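Local coordinates for sensor protein (PDB 3BY9) that senses C4-dicarboxylates such as succinate through this extracytoplasmic sensor domain of the DctB histidine kinase, which probably autophosphorylates on a histidine in two-component signalling, at residues I58-L63 with S88-D93; A73-I78 with G144-K149; S116-L121 with S202-D207. All coordinates share one frame; numbering follows the deposited sequence. Where two conformers were deposited one is given.

Contact 1. Residues I58-L63 with S88-D93; sequences ITNRYL and SNWNLD
Leu63, on helix 53-70, and Ser88, just past the end of strand 84-87, bring the two backbones nearest, their CA atoms 4.8 Å apart. Residues 58-63 are a regular part of helix 53-70, whereas Asn89 to Leu92 fold into a type I beta turn closed by Leu92 N bonding to Asn89 O. At the close end the packing is backbone against side chain: Leu63 O lies 3.5 Å from Ser88 CB. Ser88 OG is engaged elsewhere, with Thr75 N.

The main side-chain contact is between Asn60 and Trp90. The amide of Asn60 lies almost parallel to the indole, the two planes 3° apart, with ND2 3.7 Å from CG of Trp90. Asn60 CB sits over the same face and makes a CH-pi contact, 3.8 Å from the centroid of the five-membered ring. CG of Trp90 stands between its own backbone N and carbonyl carbon (chi1 68°), which turns the indole toward the helix. In one of its two conformers the adjacent Asn91 lays its CB over the opposite face. Two bonds to neighbours of the contact fix the flat groups in rotation: Asn60 OD1 accepts from Ser87 N, and Trp90 NE1 donates to Glu64 OE1.

Arg61 starts away from the loop, but its extended chain brings the guanidinium back to the six-membered ring. CZ2 of Trp90 lies over the centre of one guanidinium face, and NH2 comes within 3.8 Å of CH2; the planes stand 64° apart, a steep meeting rather than a stack. Ala86 packs against Asn60 and Leu63 from strand 84-87. The arrangement is that of a helix laid against the edge strand and following loop of the membrane-distal PAS-like (PDC) subdomain.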
loop_
_atom_site.group_PDB
_atom_site.type_symbol
_atom_site.label_atom_id
_atom_site.label_comp_id
_atom_site.label_asym_id
_atom_site.label_seq_id
_atom_site.Cartn_x
_atom_site.Cartn_y
_atom_site.Cartn_z
ATOM N N ILE A 58 21.368 -19.898 -3.601
ATOM C CA ILE A 58 20.217 -20.731 -3.970
ATOM C C ILE A 58 18.910 -19.978 -3.641
ATOM O O ILE A 58 17.964 -19.926 -4.468
ATOM C CB ILE A 58 20.225 -22.059 -3.183
ATOM C CG1 ILE A 58 21.250 -23.009 -3.819
ATOM C CG2 ILE A 58 18.820 -22.704 -3.191
ATOM C CD1 ILE A 58 21.664 -24.141 -2.888
ATOM N N THR A 59 18.845 -19.432 -2.437
ATOM C CA THR A 59 17.602 -18.764 -2.007
ATOM C C THR A 59 17.285 -17.500 -2.799
ATOM O O THR A 59 16.134 -17.263 -3.164
ATOM C CB THR A 59 17.635 -18.537 -0.508
ATOM O OG1 THR A 59 17.896 -19.818 0.111
ATOM C CG2 THR A 59 16.263 -18.009 -0.020
ATOM N N ASN A 60 18.312 -16.712 -3.095
ATOM C CA ASN A 60 18.112 -15.515 -3.913
ATOM C C ASN A 60 17.523 -15.866 -5.274
ATOM O O ASN A 60 16.596 -15.209 -5.753
ATOM C CB ASN A 60 19.445 -14.837 -4.206
ATOM C CG ASN A 60 19.928 -13.933 -3.089
ATOM O OD1 ASN A 60 19.167 -13.455 -2.238
ATOM N ND2 ASN A 60 21.223 -13.626 -3.147
ATOM N N ARG A 61 18.103 -16.881 -5.925
ATOM C CA ARG A 61 17.637 -17.279 -7.256
ATOM C C ARG A 61 16.233 -17.836 -7.206
ATOM O O ARG A 61 15.442 -17.611 -8.118
ATOM C CB ARG A 61 18.630 -18.278 -7.868
ATOM C CG ARG A 61 19.978 -17.512 -8.164
ATOM C CD ARG A 61 21.088 -18.420 -8.726
ATOM N NE ARG A 61 22.290 -17.649 -9.072
ATOM C CZ ARG A 61 22.448 -16.940 -10.187
ATOM N NH1 ARG A 61 21.481 -16.885 -11.107
ATOM N NH2 ARG A 61 23.584 -16.276 -10.383
ATOM N N TYR A 62 15.902 -18.519 -6.100
ATOM C CA TYR A 62 14.534 -19.060 -5.968
ATOM C C TYR A 62 13.544 -17.911 -5.799
ATOM O O TYR A 62 12.497 -17.889 -6.459
ATOM C CB TYR A 62 14.466 -20.009 -4.757
ATOM C CG TYR A 62 13.062 -20.487 -4.471
ATOM C CD1 TYR A 62 12.347 -21.193 -5.422
ATOM C CD2 TYR A 62 12.471 -20.237 -3.228
ATOM C CE1 TYR A 62 11.025 -21.657 -5.172
ATOM C CE2 TYR A 62 11.167 -20.705 -2.953
ATOM C CZ TYR A 62 10.450 -21.398 -3.922
ATOM O OH TYR A 62 9.128 -21.748 -3.696
ATOM N N LEU A 63 13.862 -16.944 -4.941
ATOM C CA LEU A 63 12.914 -15.832 -4.718
ATOM C C LEU A 63 12.775 -15.022 -6.023
ATOM O O LEU A 63 11.712 -14.475 -6.334
ATOM C CB LEU A 63 13.395 -14.921 -3.570
ATOM C CG LEU A 63 13.399 -15.620 -2.177
ATOM C CD1 LEU A 63 13.953 -14.636 -1.114
ATOM C CD2 LEU A 63 12.031 -16.102 -1.808
ATOM N N SER A 88 14.580 -11.283 -4.190
ATOM C CA SER A 88 14.464 -11.362 -5.641
ATOM C C SER A 88 15.247 -10.253 -6.328
ATOM O O SER A 88 15.597 -10.396 -7.523
ATOM C CB SER A 88 12.969 -11.242 -6.022
ATOM O OG SER A 88 12.469 -9.974 -5.595
ATOM N N ASN A 89 15.525 -9.144 -5.619
ATOM C CA ASN A 89 16.248 -8.022 -6.254
ATOM C C ASN A 89 17.738 -7.973 -5.933
ATOM O O ASN A 89 18.394 -6.936 -6.091
ATOM C CB ASN A 89 15.572 -6.676 -5.881
ATOM C CG ASN A 89 15.424 -6.469 -4.364
ATOM O OD1 ASN A 89 16.295 -6.856 -3.610
ATOM N ND2 ASN A 89 14.317 -5.870 -3.933
ATOM N N TRP A 90 18.272 -9.140 -5.536
ATOM C CA TRP A 90 19.658 -9.254 -5.121
ATOM C C TRP A 90 20.647 -8.773 -6.193
ATOM O O TRP A 90 21.742 -8.321 -5.842
ATOM C CB TRP A 90 19.996 -10.702 -4.779
ATOM C CG TRP A 90 19.980 -11.603 -5.970
ATOM C CD1 TRP A 90 18.911 -12.205 -6.541
ATOM C CD2 TRP A 90 21.130 -11.967 -6.751
ATOM N NE1 TRP A 90 19.319 -12.956 -7.640
ATOM C CE2 TRP A 90 20.680 -12.805 -7.785
ATOM C CE3 TRP A 90 22.490 -11.647 -6.664
ATOM C CZ2 TRP A 90 21.546 -13.340 -8.743
ATOM C CZ3 TRP A 90 23.370 -12.188 -7.636
ATOM C CH2 TRP A 90 22.880 -13.018 -8.641
ATOM N N ASN A 91 20.218 -8.915 -7.451
ATOM C CA ASN A 91 20.995 -8.550 -8.652
ATOM C C ASN A 91 20.543 -7.263 -9.318
ATOM O O ASN A 91 20.844 -7.023 -10.503
ATOM C CB ASN A 91 20.924 -9.680 -9.698
ATOM C CG ASN A 91 19.474 -10.113 -10.039
ATOM O OD1 ASN A 91 18.473 -9.696 -9.413
ATOM N ND2 ASN A 91 19.375 -10.993 -11.021
ATOM N N LEU A 92 19.831 -6.432 -8.572
ATOM C CA LEU A 92 19.331 -5.152 -9.122
ATOM C C LEU A 92 19.919 -3.966 -8.344
ATOM O O LEU A 92 20.439 -4.151 -7.233
ATOM C CB LEU A 92 17.812 -5.105 -9.037
ATOM C CG LEU A 92 17.046 -6.303 -9.622
ATOM C CD1 LEU A 92 15.558 -6.021 -9.582
ATOM C CD2 LEU A 92 17.457 -6.544 -11.098
ATOM N N ASP A 93 19.821 -2.761 -8.923
ATOM C CA ASP A 93 20.323 -1.556 -8.278
ATOM C C ASP A 93 19.589 -1.383 -6.923
ATOM O O ASP A 93 20.211 -0.964 -5.941
ATOM C CB ASP A 93 20.019 -0.318 -9.124
ATOM C CG ASP A 93 21.004 -0.116 -10.275
ATOM O OD1 ASP A 93 21.862 -0.984 -10.539
ATOM O OD2 ASP A 93 20.871 0.955 -10.915
#

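Contact 2. Residues A73-I78 with G144-K149; sequences ADTYLI and GVIVVK
Tyr76 and Val147 face each other as a hydrogen-bonded pair in an antiparallel beta sheet, the central sheet of the PAS-like subdomain that binds dicarboxylate. The strands are 4.8 Å apart at their closest axes. The tyrosine ring lies across the valine: Val147 CB sits over one face, 3.8 Å from the ring centroid and 14° off its normal, while CG1 reaches the hydroxyl end. With CG placed between backbone N and carbonyl carbon (chi1 51°), the ring folds over the neighbouring strand. Lys149 CB lies at its edge, near the ring plane, and Tyr76 OH is hydrogen-bonded to Tyr106 of the succinate site. Ile78 extends this apolar row, its CD1 3.8 Å from CG2 of Val147.

Thr75, Leu77, Ile146 and Val148 point to the other face of the sheet. There Thr75 and Val148 lie side by side, and Ile146 CD1 bends back to within 3.3 Å of Tyr76 O.

At the start of strand 74-79 the pairing is interrupted by a classic beta bulge: Ala73 N and Asp74 N both donate to Lys149 O, the first bond being the shorter but the more bent, with an N-H...O angle of 134°. Within the bulge the side chains of Asp74 and Lys149 run alongside each other and point the same way. Fully extended from CB outward, the lysine chain carries its amine into the pocket, where NZ bonds to a bound succinate and to Gln127 O. Asp74 OD1 is held by Arg94 and Asn89, which leaves OD2 facing the lysine. The charged atoms stay 4.2 Å apart, beyond a salt bridge, and a water joins them: it donates to Asp74 OD2 at 2.6 Å and accepts from Lys149 NZ at 2.8 Å.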
loop_
_atom_site.group_PDB
_atom_site.type_symbol
_atom_site.label_atom_id
_atom_site.label_comp_id
_atom_site.label_asym_id
_atom_site.label_seq_id
_atom_site.Cartn_x
_atom_site.Cartn_y
_atom_site.Cartn_z
ATOM N N ALA A 73 6.656 -6.793 -7.421
ATOM C CA ALA A 73 7.809 -5.899 -7.501
ATOM C C ALA A 73 8.997 -6.555 -6.835
ATOM O O ALA A 73 10.065 -6.634 -7.432
ATOM C CB ALA A 73 7.497 -4.567 -6.823
ATOM N N ASP A 74 8.824 -7.073 -5.615
ATOM C CA ASP A 74 9.951 -7.672 -4.907
ATOM C C ASP A 74 9.454 -8.773 -3.986
ATOM O O ASP A 74 8.344 -8.670 -3.478
ATOM C CB ASP A 74 10.619 -6.610 -4.000
ATOM C CG ASP A 74 11.000 -5.349 -4.768
ATOM O OD1 ASP A 74 12.082 -5.331 -5.415
ATOM O OD2 ASP A 74 10.199 -4.394 -4.748
ATOM N N THR A 75 10.295 -9.779 -3.745
ATOM C CA THR A 75 9.903 -10.888 -2.823
ATOM C C THR A 75 11.196 -11.083 -2.021
ATOM O O THR A 75 12.230 -11.368 -2.603
ATOM C CB THR A 75 9.537 -12.166 -3.587
ATOM O OG1 THR A 75 8.386 -11.914 -4.433
ATOM C CG2 THR A 75 9.182 -13.290 -2.589
ATOM N N TYR A 76 11.109 -10.962 -0.681
ATOM C CA TYR A 76 12.363 -10.961 0.063
ATOM C C TYR A 76 12.193 -11.557 1.454
ATOM O O TYR A 76 11.130 -11.459 2.059
ATOM C CB TYR A 76 12.948 -9.530 0.160
ATOM C CG TYR A 76 12.006 -8.447 0.642
ATOM C CD1 TYR A 76 12.196 -7.851 1.895
ATOM C CD2 TYR A 76 10.960 -7.957 -0.187
ATOM C CE1 TYR A 76 11.369 -6.765 2.312
ATOM C CE2 TYR A 76 10.156 -6.904 0.235
ATOM C CZ TYR A 76 10.357 -6.322 1.446
ATOM O OH TYR A 76 9.564 -5.248 1.787
ATOM N N LEU A 77 13.290 -12.136 1.923
ATOM C CA LEU A 77 13.330 -12.883 3.192
ATOM C C LEU A 77 14.106 -12.143 4.251
ATOM O O LEU A 77 15.231 -11.749 4.017
ATOM C CB LEU A 77 14.005 -14.249 2.896
ATOM C CG LEU A 77 14.149 -15.201 4.078
ATOM C CD1 LEU A 77 12.753 -15.743 4.468
ATOM C CD2 LEU A 77 14.974 -16.401 3.622
ATOM N N ILE A 78 13.497 -11.996 5.438
ATOM C CA ILE A 78 14.113 -11.218 6.512
ATOM C C ILE A 78 14.370 -12.112 7.726
ATOM O O ILE A 78 13.515 -12.926 8.074
ATOM C CB ILE A 78 13.137 -10.098 6.888
ATOM C CG1 ILE A 78 12.711 -9.320 5.599
ATOM C CG2 ILE A 78 13.829 -9.101 7.780
ATOM C CD1 ILE A 78 11.722 -8.184 5.920
ATOM N N GLY A 144 11.876 -16.010 10.980
ATOM C CA GLY A 144 12.042 -14.830 10.132
ATOM C C GLY A 144 10.697 -14.485 9.497
ATOM O O GLY A 144 9.655 -14.986 9.900
ATOM N N VAL A 145 10.735 -13.654 8.464
ATOM C CA VAL A 145 9.507 -13.189 7.819
ATOM C C VAL A 145 9.752 -13.149 6.317
ATOM O O VAL A 145 10.827 -12.715 5.880
ATOM C CB VAL A 145 9.190 -11.717 8.262
ATOM C CG1 VAL A 145 8.032 -11.099 7.408
ATOM C CG2 VAL A 145 8.738 -11.699 9.741
ATOM N N ILE A 146 8.760 -13.611 5.553
ATOM C CA ILE A 146 8.851 -13.524 4.074
ATOM C C ILE A 146 7.834 -12.440 3.650
ATOM O O ILE A 146 6.717 -12.352 4.197
ATOM C CB ILE A 146 8.557 -14.922 3.453
ATOM C CG1 ILE A 146 8.534 -14.818 1.914
ATOM C CG2 ILE A 146 7.192 -15.446 3.860
ATOM C CD1 ILE A 146 9.876 -14.451 1.287
ATOM N N VAL A 147 8.253 -11.596 2.693
ATOM C CA VAL A 147 7.447 -10.444 2.258
ATOM C C VAL A 147 7.312 -10.417 0.754
ATOM O O VAL A 147 8.266 -10.718 0.032
ATOM C CB VAL A 147 8.160 -9.122 2.640
ATOM C CG1 VAL A 147 7.237 -7.923 2.306
ATOM C CG2 VAL A 147 8.499 -9.105 4.172
ATOM N N VAL A 148 6.117 -10.096 0.289
ATOM C CA VAL A 148 5.926 -9.890 -1.156
ATOM C C VAL A 148 5.440 -8.422 -1.267
ATOM O O VAL A 148 4.508 -8.041 -0.570
ATOM C CB VAL A 148 4.817 -10.821 -1.670
ATOM C CG1 VAL A 148 4.353 -10.384 -3.098
ATOM C CG2 VAL A 148 5.391 -12.249 -1.812
ATOM N N LYS A 149 6.063 -7.635 -2.145
ATOM C CA LYS A 149 5.658 -6.244 -2.379
ATOM C C LYS A 149 5.098 -6.166 -3.788
ATOM O O LYS A 149 5.745 -6.583 -4.740
ATOM C CB LYS A 149 6.866 -5.316 -2.255
ATOM C CG LYS A 149 6.545 -3.857 -2.567
ATOM C CD LYS A 149 7.859 -3.034 -2.601
ATOM C CE LYS A 149 7.521 -1.539 -2.909
ATOM N NZ LYS A 149 8.832 -0.778 -3.013
HETATM O O HOH W 1 10.193 -1.832 -5.284
#

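Contact 3. Residues S116-L121 with S202-D207; sequences SQYFAL and SQQYLD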
loop_
_atom_site.group_PDB
_atom_site.type_symbol
_atom_site.label_atom_id
_atom_site.label_comp_id
_atom_site.label_asym_id
_atom_site.label_seq_id
_atom_site.Cartn_x
_atom_site.Cartn_y
_atom_site.Cartn_z
ATOM N N SER A 116 0.475 -10.244 7.966
ATOM C CA SER A 116 0.202 -8.830 8.094
ATOM C C SER A 116 0.230 -8.238 6.703
ATOM O O SER A 116 0.683 -8.875 5.742
ATOM C CB SER A 116 1.248 -8.117 8.993
ATOM O OG SER A 116 2.515 -8.123 8.380
ATOM N N GLN A 117 -0.343 -7.036 6.579
ATOM C CA GLN A 117 -0.309 -6.347 5.292
ATOM C C GLN A 117 -0.096 -4.867 5.570
ATOM O O GLN A 117 -0.418 -4.368 6.670
ATOM C CB GLN A 117 -1.582 -6.596 4.491
ATOM C CG GLN A 117 -2.857 -6.197 5.209
ATOM C CD GLN A 117 -4.070 -6.825 4.511
ATOM O OE1 GLN A 117 -4.724 -7.758 5.028
ATOM N NE2 GLN A 117 -4.344 -6.353 3.316
ATOM N N TYR A 118 0.424 -4.135 4.571
ATOM C CA TYR A 118 0.771 -2.742 4.823
ATOM C C TYR A 118 0.973 -2.040 3.493
ATOM O O TYR A 118 1.158 -2.692 2.491
ATOM C CB TYR A 118 2.127 -2.718 5.558
ATOM C CG TYR A 118 2.538 -1.362 6.134
ATOM C CD1 TYR A 118 1.738 -0.727 7.122
ATOM C CD2 TYR A 118 3.734 -0.761 5.753
ATOM C CE1 TYR A 118 2.132 0.473 7.698
ATOM C CE2 TYR A 118 4.160 0.450 6.331
ATOM C CZ TYR A 118 3.342 1.048 7.303
ATOM O OH TYR A 118 3.787 2.194 7.912
ATOM N N PHE A 119 0.895 -0.705 3.469
ATOM C CA PHE A 119 1.204 -0.004 2.205
ATOM C C PHE A 119 2.145 1.120 2.595
ATOM O O PHE A 119 2.071 1.631 3.722
ATOM C CB PHE A 119 -0.081 0.537 1.496
ATOM C CG PHE A 119 -0.974 1.357 2.379
ATOM C CD1 PHE A 119 -0.743 2.716 2.552
ATOM C CD2 PHE A 119 -2.028 0.764 3.062
ATOM C CE1 PHE A 119 -1.571 3.484 3.411
ATOM C CE2 PHE A 119 -2.844 1.525 3.915
ATOM C CZ PHE A 119 -2.603 2.884 4.078
ATOM N N ALA A 120 3.061 1.482 1.694
ATOM C CA ALA A 120 4.026 2.492 2.030
ATOM C C ALA A 120 4.798 2.939 0.814
ATOM O O ALA A 120 4.723 2.322 -0.251
ATOM C CB ALA A 120 5.055 1.897 3.005
ATOM N N LEU A 121 5.579 4.007 1.040
ATOM C CA LEU A 121 6.544 4.458 0.027
ATOM C C LEU A 121 7.830 3.716 0.369
ATOM O O LEU A 121 8.343 3.838 1.482
ATOM C CB LEU A 121 6.775 5.981 0.148
ATOM C CG LEU A 121 7.924 6.489 -0.750
ATOM C CD1 LEU A 121 7.595 6.318 -2.239
ATOM C CD2 LEU A 121 8.119 7.993 -0.485
ATOM N N SER A 202 6.214 7.726 11.706
ATOM C CA SER A 202 5.860 6.373 11.223
ATOM C C SER A 202 6.702 5.931 10.058
ATOM O O SER A 202 6.890 4.708 9.854
ATOM C CB SER A 202 4.400 6.289 10.788
ATOM O OG SER A 202 4.179 6.922 9.517
ATOM N N GLN A 203 7.216 6.899 9.300
ATOM C CA GLN A 203 8.010 6.650 8.105
ATOM C C GLN A 203 7.261 5.902 7.004
ATOM O O GLN A 203 7.896 5.452 6.038
ATOM C CB GLN A 203 9.338 5.924 8.438
ATOM C CG GLN A 203 10.388 6.856 9.113
ATOM C CD GLN A 203 11.026 7.880 8.161
ATOM O OE1 GLN A 203 11.730 7.535 7.206
ATOM N NE2 GLN A 203 10.782 9.159 8.435
ATOM N N GLN A 204 5.936 5.861 7.127
ATOM C CA GLN A 204 5.094 5.214 6.120
ATOM C C GLN A 204 5.334 5.859 4.761
ATOM O O GLN A 204 5.335 5.147 3.752
ATOM C CB GLN A 204 3.626 5.325 6.487
ATOM C CG GLN A 204 2.692 4.499 5.542
ATOM C CD GLN A 204 1.361 4.215 6.200
ATOM O OE1 GLN A 204 0.923 4.974 7.086
ATOM N NE2 GLN A 204 0.687 3.138 5.778
ATOM N N TYR A 205 5.538 7.187 4.746
ATOM C CA TYR A 205 5.848 7.909 3.495
ATOM C C TYR A 205 7.252 8.524 3.616
ATOM O O TYR A 205 7.524 9.590 3.037
ATOM C CB TYR A 205 4.810 9.014 3.215
ATOM C CG TYR A 205 3.406 8.483 3.286
ATOM C CD1 TYR A 205 2.979 7.467 2.413
ATOM C CD2 TYR A 205 2.540 8.897 4.276
ATOM C CE1 TYR A 205 1.720 6.888 2.546
ATOM C CE2 TYR A 205 1.307 8.340 4.416
ATOM C CZ TYR A 205 0.891 7.326 3.542
ATOM O OH TYR A 205 -0.357 6.781 3.665
ATOM N N LEU A 206 8.144 7.813 4.304
ATOM C CA LEU A 206 9.518 8.246 4.509
ATOM C C LEU A 206 9.506 9.694 5.033
ATOM O O LEU A 206 8.733 9.986 5.977
ATOM C CB LEU A 206 10.315 8.120 3.228
ATOM C CG LEU A 206 10.205 6.690 2.605
ATOM C CD1 LEU A 206 11.027 6.536 1.346
ATOM C CD2 LEU A 206 10.621 5.637 3.624
ATOM N N ASP A 207 10.337 10.565 4.438
ATOM C CA ASP A 207 10.391 11.982 4.866
ATOM C C ASP A 207 9.605 12.898 3.918
ATOM O O ASP A 207 9.919 14.101 3.764
ATOM C CB ASP A 207 11.834 12.493 4.895
ATOM C CG ASP A 207 12.717 11.743 5.858
ATOM O OD1 ASP A 207 12.234 11.330 6.928
ATOM O OD2 ASP A 207 13.928 11.609 5.559
HETATM O O HOH W 2 6.546 2.497 8.154
#
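Gln204 supplies both direct hydrogen bonds between strand 116-121 and the loop 202-207, one as a donor and one as an acceptor. Its side-chain NE2 donates to Phe119 O at 2.9 Å and its backbone O accepts from Leu121 N at 3.0 Å, both with N-H...O angles of 170°. Phe119 O lies in the plane of the glutamine amide, although NE2 is tilted from the carbonyl plane. The chain of Gln204 is extended, CG anti to the backbone N (chi1 -173°), and this carries the amide between two aromatic residues. NE2 lies over one face of the Phe119 ring, 3.3 Å from CE1, while the Tyr118 ring lies nearly parallel to the amide, the planes 3° apart, and is offset from it.

Tyr118 OH approaches the aliphatic part of the same residue, 3.4 Å from Gln204 CB. The hydroxyl is hydrogen-bonded to a water, and that water donates to Ser202 O, linking Tyr118 to the end of helix 193-202. Ser202 OG accepts from Gln204 N in an ST turn, and is bonded as well to Ile199 O. Tyr205 OH meets the edge of the Phe119 ring in its plane, and has its hydrogen bond with Asp170 OD2. Gln203 NE2 closes the loop on itself through Asp207 OD1.

Leucines complete the interface: Leu121 CD2 and Leu206 CD1 meet at 3.7 Å, the side chains crossing at about a right angle. Leu121 O accepts from Arg104, a succinate-binding residue, which places the contact next to the ligand site. With an amide and peptide groups bonding directly, a hydroxyl joining through water, and no charged pair between the two segments, the join is neutral and directional, its two nearly straight bonds both made by Gln204.

In the fold
From the N terminus, the chain passes through helix 53-70, which opens contact 1, and turns directly into strand 74-79, which opens contact 2. Contact 1 closes first, when the chain leaves strand 84-87. Contact 2 is still open then, so the two cross, and they touch where Ser88 and Asn89 meet Thr75 and Asp74. Strand 116-121, an outermost strand of the same five-stranded sheet, opens contact 3 before strand 141-150 closes contact 2; these also cross, without touching. Contact 3 closes last, after helix 193-202. Contacts 1 and 2 thus knit the distal subdomain together, while contact 3 joins its sheet to the other subdomain.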